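Local atomic coordinates of 3-oxoacyl-(Acyl-carrier protein) synthase (Burkholderia xenovorans, PDB entry 4EFI), a protein that probably catalyses a condensation of the 3-oxoacyl-(acyl-carrier protein) synthase type, joining an acyl group to a chain-extending unit. Residues Gly16-Gly21 and Glu183-Asp188. Numbering follows the deposited sequence. Where two conformers were deposited one is given.
Sequences GARIAG and ETSNGD. With FMT (formic acid), chain D.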
loop_
_atom_site.group_PDB
_atom_site.type_symbol
_atom_site.label_atom_id
_atom_site.label_comp_id
_atom_site.label_asym_id
_atom_site.label_seq_id
_atom_site.Cartn_x
_atom_site.Cartn_y
_atom_site.Cartn_z
ATOM N N GLY A 16 5.372 19.652 -10.774
ATOM C CA GLY A 16 6.810 19.791 -10.653
ATOM C C GLY A 16 7.525 18.575 -10.088
ATOM O O GLY A 16 8.708 18.666 -9.781
ATOM N N ALA A 17 6.834 17.444 -9.983
ATOM C CA ALA A 17 7.429 16.214 -9.472
ATOM C C ALA A 17 6.891 15.020 -10.224
ATOM O O ALA A 17 5.737 15.037 -10.655
ATOM C CB ALA A 17 7.117 16.049 -7.988
ATOM N N ARG A 18 7.702 13.980 -10.369
ATOM C CA ARG A 18 7.294 12.778 -11.079
ATOM C C ARG A 18 7.832 11.543 -10.386
ATOM O O ARG A 18 8.858 11.585 -9.690
ATOM C CB ARG A 18 7.801 12.797 -12.530
ATOM C CG ARG A 18 9.312 12.845 -12.674
ATOM C CD ARG A 18 9.781 12.947 -14.133
ATOM N NE ARG A 18 9.696 11.674 -14.849
ATOM C CZ ARG A 18 10.610 10.710 -14.779
ATOM N NH1 ARG A 18 10.438 9.586 -15.459
ATOM N NH2 ARG A 18 11.689 10.868 -14.026
ATOM N N ILE A 19 7.128 10.435 -10.567
ATOM C CA ILE A 19 7.641 9.144 -10.183
ATOM C C ILE A 19 8.776 8.791 -11.147
ATOM O O ILE A 19 8.605 8.822 -12.374
ATOM C CB ILE A 19 6.552 8.064 -10.216
ATOM C CG1 ILE A 19 5.479 8.383 -9.178
ATOM C CG2 ILE A 19 7.161 6.698 -9.966
ATOM C CD1 ILE A 19 4.256 7.473 -9.237
ATOM N N ALA A 20 9.934 8.445 -10.588
ATOM C CA ALA A 20 11.116 8.115 -11.372
ATOM C C ALA A 20 11.418 6.612 -11.435
ATOM O O ALA A 20 12.195 6.181 -12.288
ATOM C CB ALA A 20 12.321 8.854 -10.793
ATOM N N GLY A 21 10.844 5.814 -10.544
ATOM C CA GLY A 21 11.101 4.379 -10.508
ATOM C C GLY A 21 10.398 3.759 -9.328
ATOM O O GLY A 21 10.099 4.478 -8.354
ATOM N N GLU A 183 11.223 12.614 -8.222
ATOM C CA GLU A 183 12.198 13.632 -8.626
ATOM C C GLU A 183 11.515 14.873 -9.192
ATOM O O GLU A 183 10.453 14.799 -9.802
ATOM C CB GLU A 183 13.186 13.082 -9.677
ATOM C CG GLU A 183 14.409 13.985 -9.908
ATOM C CD GLU A 183 15.492 13.371 -10.777
ATOM O OE1 GLU A 183 15.152 12.625 -11.713
ATOM O OE2 GLU A 183 16.679 13.669 -10.513
ATOM N N THR A 184 12.141 16.019 -8.986
ATOM C CA THR A 184 11.751 17.245 -9.645
ATOM C C THR A 184 11.620 16.997 -11.163
ATOM O O THR A 184 12.432 16.280 -11.770
ATOM C CB THR A 184 12.766 18.378 -9.265
ATOM O OG1 THR A 184 12.422 19.604 -9.916
ATOM C CG2 THR A 184 14.176 17.991 -9.601
ATOM N N SER A 185 10.571 17.570 -11.763
ATOM C CA SER A 185 10.267 17.460 -13.187
ATOM C C SER A 185 9.912 18.836 -13.725
ATOM O O SER A 185 9.366 19.664 -13.001
ATOM C CB SER A 185 9.108 16.499 -13.393
ATOM O OG SER A 185 7.929 17.008 -12.817
ATOM N N ASN A 186 10.206 19.064 -15.002
ATOM C CA ASN A 186 10.046 20.389 -15.613
ATOM C C ASN A 186 8.736 20.622 -16.375
ATOM O O ASN A 186 8.374 21.767 -16.647
ATOM C CB ASN A 186 11.220 20.677 -16.560
ATOM N N GLY A 187 8.032 19.561 -16.737
ATOM C CA GLY A 187 6.786 19.732 -17.471
ATOM C C GLY A 187 5.717 20.487 -16.686
ATOM O O GLY A 187 5.898 20.814 -15.508
ATOM N N ASP A 188 4.594 20.760 -17.345
ATOM C CA ASP A 188 3.449 21.387 -16.689
ATOM C C ASP A 188 2.421 20.350 -16.195
ATOM O O ASP A 188 1.315 20.713 -15.795
ATOM C CB ASP A 188 2.767 22.371 -17.643
HETATM C C FMT D . 5.941 18.243 -13.771
HETATM O O1 FMT D . 4.967 18.914 -13.478
HETATM O O2 FMT D . 5.778 16.952 -14.046
HETATM O O HOH W 1 10.003 21.090 -9.289
#
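Arg18 and Glu183 face each other as an antiparallel hydrogen-bonded pair where strands 17-26 and 176-184 run side by side in a mixed sheet of the thiolase fold, at the surface end of the ladder. Two backbone bonds define the pair: Arg18 N gives its hydrogen to Glu183 O (2.9 Å), and Glu183 N to Arg18 O (3.0 Å). Ala17 and Thr184 form the following non-hydrogen-bonded pair. Beyond it the ladder ends in a third bond, Ser185 N to Gly16 O at 2.9 Å, whose geometry differs: the donor stands 63° out of the carbonyl plane, against a tilt of 16° for the donor at Glu183 O. Within the ladder, Ala17 CA also points its hydrogen at Glu183 O, 3.4 Å away, a weak CA-H...O contact.

Apolar contact comes from the aliphatic part of Arg18. With chi1 at 61° in the conformer given, CG sits between the backbone N and the carbonyl carbon, and the chain passes alongside Ser185, bringing CD to 3.7 Å from Ser185 CB. In this conformer Arg18 NH2 is 4.5 Å from Glu183 OE1, beyond a salt bridge; Glu183 OE2 instead forms one with Arg149. Ala17 and Thr184, by contrast, both meet Ile142 of helix 130-143, which packs against the sheet.

Solvent and a bound formic acid, probably from the crystallisation liquor, occupy the polar end. Gly16 N donates to O1 of the formic acid, though the placement of the acid against Ser185 OG is doubtful. One water links the segments as well: it donates to Gly16 O, 2.8 Å away, giving that carbonyl a second partner besides Ser185 N, and in the Thr184 conformer given it hydrogen-bonds with Thr184 OG1 at 2.9 Å.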